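Local coordinates for protein afamin (Homo sapiens, PDB 6FAK) that carries hydrophobic molecules in body fluids, binds vitamin E and keeps lipidated Wnt proteins soluble and active, at residues A[497-509]-A[525-538]. Sequence-based numbering, arbitrary orientation. Where two conformers were deposited one is given.
Sequences TYVPPPFSQDLFT and KTDRFLVNLVKLKH
Residues 497-509 run antiparallel to segment 525-538, helical as far as Leu536, with Tyr498 near His538 and Phe508 near Phe529; the CA atoms of Pro500 and Lys535 are 6.1 Å apart. No direct hydrogen bond joins the two segments, so aromatic and aliphatic packing carries the contact. Phe508 is buried and has the largest area covered across the contact. Its ring edge meets the face of Phe529 in an offset edge-to-face pair, planes at 76°. Its CE1 also reaches the helix backbone, 3.7 Å from Leu533 N, and CZ touches Leu536 CD2. Phe503 crosses Lys535 at about a right angle, with CZ 3.6 Å from Lys535 CB, while its CD2 packs on Leu536 CB. With an alanine in place of Phe503, a gap is likely to open beside Lys535 CB and Leu536 CB. With CG anti to the carbonyl carbon (chi1 -74°) and the chain extended beyond CG, Lys535 passes Tyr498 OH, CG at 3.7 Å, and carries NZ to hydrogen bonds with Leu421 O and Thr423 OG1. Just past the helix, in one of the two conformers of His538, the edge of Tyr498 meets the His538 face in a T-shaped pair, planes at 81°. In that conformer Pro500 CD lies 3.8 Å from His538 CD2. Leu507 packs on the Asn532 amide, and one water links Leu507 O (2.8 Å) to Asn532 ND2; Asn532 OD1 accepts a hydrogen bond from Thr423 OG1. The contact lays an extended, proline-rich stretch of chain along helix 521-536 in the third albumin domain. Helices 376-417, 423-440 and 542-560 also pack on this helix, and strand 503-504 pairs antiparallel with residues 584-585 of the construct's C-terminal tag.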
ATOM      1  N   THR A 497       9.342 -17.733  21.805  1.00 29.71           N
ATOM      2  CA  THR A 497       8.492 -17.558  22.992  1.00 29.06           C
ATOM      3  C   THR A 497       7.002 -17.843  22.705  1.00 27.94           C
ATOM      4  O   THR A 497       6.194 -17.923  23.626  1.00 28.10           O
ATOM      5  CB  THR A 497       8.620 -16.127  23.548  1.00 28.79           C
ATOM      6  OG1 THR A 497       7.994 -15.160  22.673  1.00 28.21           O
ATOM      7  CG2 THR A 497      10.111 -15.725  23.739  1.00 29.37           C
ATOM      8  N   TYR A 498       6.636 -17.946  21.426  1.00 27.08           N
ATOM      9  CA  TYR A 498       5.262 -18.072  21.056  1.00 26.39           C
ATOM     10  C   TYR A 498       4.667 -19.412  21.505  1.00 26.33           C
ATOM     11  O   TYR A 498       5.258 -20.442  21.315  1.00 26.05           O
ATOM     12  CB  TYR A 498       5.112 -17.905  19.531  1.00 25.85           C
ATOM     13  CG  TYR A 498       3.728 -18.166  19.004  1.00 25.59           C
ATOM     14  CD1 TYR A 498       2.696 -17.224  19.130  1.00 25.61           C
ATOM     15  CD2 TYR A 498       3.444 -19.337  18.328  1.00 25.62           C
ATOM     16  CE1 TYR A 498       1.423 -17.496  18.604  1.00 25.48           C
ATOM     17  CE2 TYR A 498       2.177 -19.594  17.830  1.00 25.47           C
ATOM     18  CZ  TYR A 498       1.192 -18.666  17.970  1.00 25.35           C
ATOM     19  OH  TYR A 498      -0.034 -18.928  17.404  1.00 25.40           O
ATOM     20  N   VAL A 499       3.463 -19.349  22.049  1.00 26.61           N
ATOM     21  CA  VAL A 499       2.621 -20.523  22.324  1.00 27.04           C
ATOM     22  C   VAL A 499       1.228 -20.269  21.752  1.00 26.86           C
ATOM     23  O   VAL A 499       0.598 -19.282  22.095  1.00 26.77           O
ATOM     24  CB  VAL A 499       2.535 -20.821  23.865  1.00 27.98           C
ATOM     25  CG1 VAL A 499       1.588 -22.011  24.172  1.00 28.35           C
ATOM     26  CG2 VAL A 499       3.948 -21.118  24.411  1.00 28.47           C
ATOM     27  N   PRO A 500       0.760 -21.136  20.829  1.00 26.79           N
ATOM     28  CA  PRO A 500      -0.517 -20.894  20.131  1.00 26.83           C
ATOM     29  C   PRO A 500      -1.712 -21.120  21.067  1.00 26.86           C
ATOM     30  O   PRO A 500      -1.573 -21.831  22.055  1.00 27.08           O
ATOM     31  CB  PRO A 500      -0.516 -21.989  19.055  1.00 26.92           C
ATOM     32  CG  PRO A 500       0.266 -23.095  19.676  1.00 27.00           C
ATOM     33  CD  PRO A 500       1.381 -22.404  20.415  1.00 26.93           C
ATOM     34  N   PRO A 501      -2.875 -20.544  20.749  1.00 27.03           N
ATOM     35  CA  PRO A 501      -4.095 -21.018  21.381  1.00 26.88           C
ATOM     36  C   PRO A 501      -4.433 -22.437  20.898  1.00 26.50           C
ATOM     37  O   PRO A 501      -3.761 -22.958  20.033  1.00 25.86           O
ATOM     38  CB  PRO A 501      -5.119 -20.041  20.848  1.00 27.09           C
ATOM     39  CG  PRO A 501      -4.674 -19.869  19.408  1.00 27.29           C
ATOM     40  CD  PRO A 501      -3.187 -19.805  19.481  1.00 26.92           C
ATOM     41  N   PRO A 502      -5.459 -23.085  21.489  1.00 26.58           N
ATOM     42  CA  PRO A 502      -5.910 -24.336  20.888  1.00 26.60           C
ATOM     43  C   PRO A 502      -6.473 -24.036  19.518  1.00 26.30           C
ATOM     44  O   PRO A 502      -6.919 -22.891  19.281  1.00 26.16           O
ATOM     45  CB  PRO A 502      -7.064 -24.797  21.817  1.00 27.17           C
ATOM     46  CG  PRO A 502      -7.017 -23.904  23.006  1.00 27.41           C
ATOM     47  CD  PRO A 502      -6.284 -22.657  22.619  1.00 27.12           C
ATOM     48  N   PHE A 503      -6.407 -25.005  18.630  1.00 26.18           N
ATOM     49  CA  PHE A 503      -7.026 -24.938  17.341  1.00 26.66           C
ATOM     50  C   PHE A 503      -8.009 -26.101  17.205  1.00 27.45           C
ATOM     51  O   PHE A 503      -7.678 -27.231  17.549  1.00 27.48           O
ATOM     52  CB  PHE A 503      -6.009 -25.074  16.220  1.00 26.67           C
ATOM     53  CG  PHE A 503      -5.058 -23.925  16.120  1.00 26.68           C
ATOM     54  CD1 PHE A 503      -5.486 -22.659  15.665  1.00 26.98           C
ATOM     55  CD2 PHE A 503      -3.758 -24.069  16.511  1.00 26.99           C
ATOM     56  CE1 PHE A 503      -4.587 -21.565  15.594  1.00 26.51           C
ATOM     57  CE2 PHE A 503      -2.862 -22.986  16.457  1.00 26.58           C
ATOM     58  CZ  PHE A 503      -3.285 -21.759  15.960  1.00 26.58           C
ATOM     59  N   SER A 504      -9.191 -25.873  16.679  1.00 28.52           N
ATOM     60  CA  SER A 504     -10.035 -27.060  16.453  1.00 30.11           C
ATOM     61  C   SER A 504      -9.561 -27.946  15.288  1.00 30.37           C
ATOM     62  O   SER A 504      -8.975 -27.501  14.309  1.00 28.65           O
ATOM     63  CB  SER A 504     -11.499 -26.729  16.264  1.00 31.88           C
ATOM     64  OG  SER A 504     -11.662 -25.910  15.158  1.00 34.51           O
ATOM     65  N   GLN A 505      -9.937 -29.222  15.381  1.00 32.66           N
ATOM     66  CA  GLN A 505      -9.604 -30.192  14.363  1.00 34.92           C
ATOM     67  C   GLN A 505     -10.229 -29.827  13.032  1.00 33.17           C
ATOM     68  O   GLN A 505      -9.653 -30.102  12.009  1.00 32.62           O
ATOM     69  CB  GLN A 505      -9.978 -31.606  14.843  1.00 41.50           C
ATOM     70  CG  GLN A 505      -9.297 -32.732  14.098  1.00 54.86           C
ATOM     71  CD  GLN A 505      -9.042 -33.975  14.963  1.00 65.55           C
ATOM     72  OE1 GLN A 505      -8.338 -33.911  15.982  1.00 69.93           O
ATOM     73  NE2 GLN A 505      -9.601 -35.109  14.548  1.00 66.71           N
ATOM     74  N   ASP A 506     -11.341 -29.125  13.026  1.00 34.08           N
ATOM     75  CA  ASP A 506     -11.953 -28.678  11.782  1.00 37.43           C
ATOM     76  C   ASP A 506     -11.137 -27.716  10.943  1.00 37.71           C
ATOM     77  O   ASP A 506     -11.379 -27.628   9.734  1.00 36.30           O
ATOM     78  CB  ASP A 506     -13.331 -28.048  12.009  1.00 46.77           C
ATOM     79  CG  ASP A 506     -14.177 -28.019  10.700  1.00 59.73           C
ATOM     80  OD1 ASP A 506     -14.539 -29.119  10.197  1.00 65.83           O
ATOM     81  OD2 ASP A 506     -14.451 -26.914  10.161  1.00 63.69           O
ATOM     82  N   LEU A 507     -10.193 -26.974  11.552  1.00 35.50           N
ATOM     83  CA  LEU A 507      -9.284 -26.093  10.773  1.00 34.12           C
ATOM     84  C   LEU A 507      -8.386 -26.914   9.870  1.00 33.50           C
ATOM     85  O   LEU A 507      -7.800 -26.393   8.902  1.00 33.26           O
ATOM     86  CB  LEU A 507      -8.403 -25.250  11.718  1.00 34.55           C
ATOM     87  CG  LEU A 507      -8.786 -23.760  11.907  1.00 37.09           C
ATOM     88  CD1 LEU A 507     -10.274 -23.550  12.068  1.00 41.09           C
ATOM     89  CD2 LEU A 507      -8.039 -23.185  13.084  1.00 35.06           C
ATOM     90  N   PHE A 508      -8.207 -28.189  10.209  1.00 33.29           N
ATOM     91  CA  PHE A 508      -7.284 -29.025   9.465  1.00 34.92           C
ATOM     92  C   PHE A 508      -7.994 -30.154   8.718  1.00 38.27           C
ATOM     93  O   PHE A 508      -7.369 -31.137   8.298  1.00 37.75           O
ATOM     94  CB  PHE A 508      -6.262 -29.567  10.415  1.00 33.14           C
ATOM     95  CG  PHE A 508      -5.593 -28.506  11.261  1.00 33.38           C
ATOM     96  CD1 PHE A 508      -4.532 -27.783  10.768  1.00 32.90           C
ATOM     97  CD2 PHE A 508      -6.039 -28.222  12.540  1.00 32.49           C
ATOM     98  CE1 PHE A 508      -3.914 -26.828  11.535  1.00 31.96           C
ATOM     99  CE2 PHE A 508      -5.416 -27.274  13.298  1.00 32.08           C
ATOM    100  CZ  PHE A 508      -4.360 -26.565  12.779  1.00 31.90           C
ATOM    101  N   THR A 509      -9.297 -29.993   8.545  1.00 43.48           N
ATOM    102  CA  THR A 509     -10.126 -31.001   7.893  1.00 49.76           C
ATOM    103  C   THR A 509     -10.491 -30.483   6.531  1.00 50.82           C
ATOM    104  O   THR A 509     -10.965 -29.372   6.389  1.00 57.00           O
ATOM    105  CB  THR A 509     -11.411 -31.260   8.690  1.00 52.01           C
ATOM    106  OG1 THR A 509     -11.052 -31.741   9.990  1.00 50.34           O
ATOM    107  CG2 THR A 509     -12.284 -32.274   7.998  1.00 56.08           C
ATOM    108  N   LYS A 525      -8.041 -20.868   1.218  1.00 40.89           N
ATOM    109  CA  LYS A 525      -8.240 -21.993   2.146  1.00 39.33           C
ATOM    110  C   LYS A 525      -7.007 -22.841   2.376  1.00 36.50           C
ATOM    111  O   LYS A 525      -6.699 -23.231   3.517  1.00 35.19           O
ATOM    112  CB  LYS A 525      -9.381 -22.890   1.648  1.00 44.04           C
ATOM    113  CG  LYS A 525      -9.310 -24.393   1.993  1.00 54.13           C
ATOM    114  CD  LYS A 525      -9.586 -24.710   3.477  1.00 65.23           C
ATOM    115  CE  LYS A 525      -8.899 -25.995   3.976  1.00 62.86           C
ATOM    116  NZ  LYS A 525      -9.215 -26.327   5.404  1.00 57.04           N
ATOM    117  N   THR A 526      -6.335 -23.192   1.291  1.00 34.79           N
ATOM    118  CA  THR A 526      -5.040 -23.873   1.374  1.00 33.19           C
ATOM    119  C   THR A 526      -3.996 -23.043   2.163  1.00 30.32           C
ATOM    120  O   THR A 526      -3.264 -23.585   3.004  1.00 28.40           O
ATOM    121  CB  THR A 526      -4.527 -24.159  -0.034  1.00 37.07           C
ATOM    122  OG1 THR A 526      -5.459 -25.047  -0.660  1.00 41.57           O
ATOM    123  CG2 THR A 526      -3.104 -24.795  -0.032  1.00 35.74           C
ATOM    124  N   ASP A 527      -3.979 -21.738   1.878  1.00 30.55           N
ATOM    125  CA  ASP A 527      -3.043 -20.814   2.494  1.00 29.81           C
ATOM    126  C   ASP A 527      -3.298 -20.718   4.006  1.00 27.59           C
ATOM    127  O   ASP A 527      -2.353 -20.724   4.800  1.00 26.43           O
ATOM    128  CB  ASP A 527      -3.098 -19.449   1.813  1.00 30.33           C
ATOM    129  CG  ASP A 527      -2.520 -19.458   0.405  1.00 33.58           C
ATOM    130  OD1 ASP A 527      -1.990 -20.475  -0.100  1.00 34.07           O
ATOM    131  OD2 ASP A 527      -2.573 -18.406  -0.248  1.00 37.37           O
ATOM    132  N   ARG A 528      -4.565 -20.665   4.389  1.00 27.18           N
ATOM    133  CA  ARG A 528      -4.924 -20.621   5.798  1.00 27.71           C
ATOM    134  C   ARG A 528      -4.574 -21.869   6.531  1.00 26.52           C
ATOM    135  O   ARG A 528      -4.113 -21.799   7.663  1.00 25.65           O
ATOM    136  CB  ARG A 528      -6.399 -20.371   6.048  1.00 30.35           C
ATOM    137  CG  ARG A 528      -6.922 -19.047   5.576  1.00 34.37           C
ATOM    138  CD  ARG A 528      -8.410 -19.055   5.918  1.00 40.96           C
ATOM    139  NE  ARG A 528      -9.088 -17.900   5.372  1.00 46.32           N
ATOM    140  CZ  ARG A 528      -9.912 -17.863   4.324  1.00 51.64           C
ATOM    141  NH1 ARG A 528     -10.229 -18.976   3.658  1.00 54.25           N
ATOM    142  NH2 ARG A 528     -10.449 -16.699   3.956  1.00 53.48           N
ATOM    143  N   PHE A 529      -4.778 -23.000   5.873  1.00 26.28           N
ATOM    144  CA  PHE A 529      -4.354 -24.302   6.436  1.00 26.40           C
ATOM    145  C   PHE A 529      -2.871 -24.319   6.802  1.00 25.15           C
ATOM    146  O   PHE A 529      -2.483 -24.713   7.933  1.00 24.58           O
ATOM    147  CB  PHE A 529      -4.745 -25.458   5.469  1.00 27.90           C
ATOM    148  CG  PHE A 529      -4.230 -26.796   5.888  1.00 29.00           C
ATOM    149  CD1 PHE A 529      -2.961 -27.228   5.497  1.00 29.71           C
ATOM    150  CD2 PHE A 529      -5.009 -27.627   6.658  1.00 30.33           C
ATOM    151  CE1 PHE A 529      -2.452 -28.451   5.910  1.00 30.03           C
ATOM    152  CE2 PHE A 529      -4.504 -28.861   7.100  1.00 31.50           C
ATOM    153  CZ  PHE A 529      -3.207 -29.269   6.716  1.00 30.86           C
ATOM    154  N   LEU A 530      -2.040 -23.891   5.851  1.00 24.59           N
ATOM    155  CA  LEU A 530      -0.593 -23.887   6.065  1.00 24.19           C
ATOM    156  C   LEU A 530      -0.172 -22.987   7.227  1.00 23.66           C
ATOM    157  O   LEU A 530       0.644 -23.400   8.062  1.00 23.75           O
ATOM    158  CB  LEU A 530       0.156 -23.517   4.821  1.00 24.26           C
ATOM    159  CG  LEU A 530       1.674 -23.492   4.966  1.00 24.44           C
ATOM    160  CD1 LEU A 530       2.336 -24.759   5.484  1.00 24.80           C
ATOM    161  CD2 LEU A 530       2.254 -23.181   3.608  1.00 24.74           C
ATOM    162  N   VAL A 531      -0.758 -21.786   7.282  1.00 23.23           N
ATOM    163  CA  VAL A 531      -0.464 -20.861   8.326  1.00 22.84           C
ATOM    164  C   VAL A 531      -0.871 -21.435   9.683  1.00 22.95           C
ATOM    165  O   VAL A 531      -0.057 -21.418  10.621  1.00 22.94           O
ATOM    166  CB  VAL A 531      -1.045 -19.458   8.052  1.00 22.71           C
ATOM    167  CG1 VAL A 531      -0.967 -18.539   9.268  1.00 22.65           C
ATOM    168  CG2 VAL A 531      -0.297 -18.832   6.891  1.00 22.64           C
ATOM    169  N   ASN A 532      -2.095 -21.913   9.791  1.00 23.10           N
ATOM    170  CA  ASN A 532      -2.561 -22.556  11.046  1.00 23.34           C
ATOM    171  C   ASN A 532      -1.689 -23.753  11.462  1.00 23.53           C
ATOM    172  O   ASN A 532      -1.347 -23.925  12.637  1.00 23.38           O
ATOM    173  CB  ASN A 532      -4.051 -22.927  10.972  1.00 23.44           C
ATOM    174  CG  ASN A 532      -4.948 -21.707  10.913  1.00 23.47           C
ATOM    175  OD1 ASN A 532      -4.664 -20.696  11.574  1.00 23.45           O
ATOM    176  ND2 ASN A 532      -6.035 -21.787  10.160  1.00 23.47           N
ATOM    177  N   LEU A 533      -1.264 -24.542  10.484  1.00 23.93           N
ATOM    178  CA  LEU A 533      -0.356 -25.654  10.740  1.00 24.16           C
ATOM    179  C   LEU A 533       0.985 -25.218  11.346  1.00 24.13           C
ATOM    180  O   LEU A 533       1.498 -25.877  12.317  1.00 24.07           O
ATOM    181  CB  LEU A 533      -0.108 -26.446   9.457  1.00 24.56           C
ATOM    182  CG  LEU A 533       0.643 -27.750   9.635  1.00 25.09           C
ATOM    183  CD1 LEU A 533      -0.165 -28.762  10.446  1.00 25.40           C
ATOM    184  CD2 LEU A 533       0.995 -28.277   8.246  1.00 25.40           C
ATOM    185  N   VAL A 534       1.531 -24.122  10.799  1.00 24.01           N
ATOM    186  CA  VAL A 534       2.799 -23.579  11.239  1.00 24.10           C
ATOM    187  C   VAL A 534       2.647 -23.035  12.664  1.00 24.08           C
ATOM    188  O   VAL A 534       3.551 -23.217  13.467  1.00 24.22           O
ATOM    189  CB  VAL A 534       3.408 -22.505  10.302  1.00 24.10           C
ATOM    190  CG1 VAL A 534       4.676 -21.961  10.873  1.00 24.19           C
ATOM    191  CG2 VAL A 534       3.782 -23.100   8.943  1.00 24.38           C
ATOM    192  N   LYS A 535       1.525 -22.377  12.969  1.00 23.86           N
ATOM    193  CA  LYS A 535       1.260 -21.908  14.357  1.00 23.89           C
ATOM    194  C   LYS A 535       1.193 -23.111  15.270  1.00 24.64           C
ATOM    195  O   LYS A 535       1.847 -23.155  16.335  1.00 24.90           O
ATOM    196  CB  LYS A 535      -0.046 -21.129  14.441  1.00 23.47           C
ATOM    197  CG  LYS A 535       0.039 -19.741  13.840  1.00 22.94           C
ATOM    198  CD  LYS A 535      -1.267 -19.008  13.883  1.00 22.95           C
ATOM    199  CE  LYS A 535      -1.087 -17.615  13.352  1.00 22.84           C
ATOM    200  NZ  LYS A 535      -2.335 -16.855  13.420  1.00 22.94           N
ATOM    201  N   LEU A 536       0.422 -24.097  14.850  1.00 25.32           N
ATOM    202  CA  LEU A 536       0.226 -25.295  15.686  1.00 26.47           C
ATOM    203  C   LEU A 536       1.566 -26.032  15.987  1.00 27.42           C
ATOM    204  O   LEU A 536       1.849 -26.379  17.138  1.00 27.39           O
ATOM    205  CB  LEU A 536      -0.790 -26.216  15.067  1.00 26.52           C
ATOM    206  CG  LEU A 536      -0.915 -27.565  15.841  1.00 26.96           C
ATOM    207  CD1 LEU A 536      -1.442 -27.392  17.250  1.00 27.03           C
ATOM    208  CD2 LEU A 536      -1.776 -28.510  15.026  1.00 27.08           C
ATOM    209  N   LYS A 537       2.386 -26.182  14.963  1.00 27.80           N
ATOM    210  CA  LYS A 537       3.635 -26.923  14.996  1.00 29.26           C
ATOM    211  C   LYS A 537       4.860 -25.999  14.833  1.00 29.35           C
ATOM    212  O   LYS A 537       5.822 -26.345  14.131  1.00 29.16           O
ATOM    213  CB  LYS A 537       3.594 -27.946  13.862  1.00 31.33           C
ATOM    214  CG  LYS A 537       2.440 -28.930  13.921  1.00 33.56           C
ATOM    215  CD  LYS A 537       2.546 -29.793  15.158  1.00 39.96           C
ATOM    216  CE  LYS A 537       1.888 -31.162  14.940  1.00 47.73           C
ATOM    217  NZ  LYS A 537       1.394 -31.694  16.230  1.00 57.84           N
ATOM    218  N   HIS A 538       4.795 -24.822  15.452  0.57 29.67           N
ATOM    219  CA  HIS A 538       5.868 -23.819  15.384  0.57 30.72           C
ATOM    220  C   HIS A 538       7.265 -24.335  15.769  0.57 31.94           C
ATOM    221  O   HIS A 538       8.266 -23.809  15.262  0.57 31.95           O
ATOM    222  CB  HIS A 538       5.518 -22.573  16.237  0.57 30.44           C
ATOM    223  CG  HIS A 538       5.478 -22.832  17.715  0.57 30.52           C
ATOM    224  ND1 HIS A 538       6.541 -22.542  18.549  0.57 30.42           N
ATOM    225  CD2 HIS A 538       4.507 -23.339  18.511  0.57 30.99           C
ATOM    226  CE1 HIS A 538       6.234 -22.887  19.785  0.57 30.34           C
ATOM    227  NE2 HIS A 538       5.014 -23.377  19.796  0.57 30.47           N
TER
HETATM  228  O   HOH W   1      -7.320 -23.706   8.306  1.00 25.22           O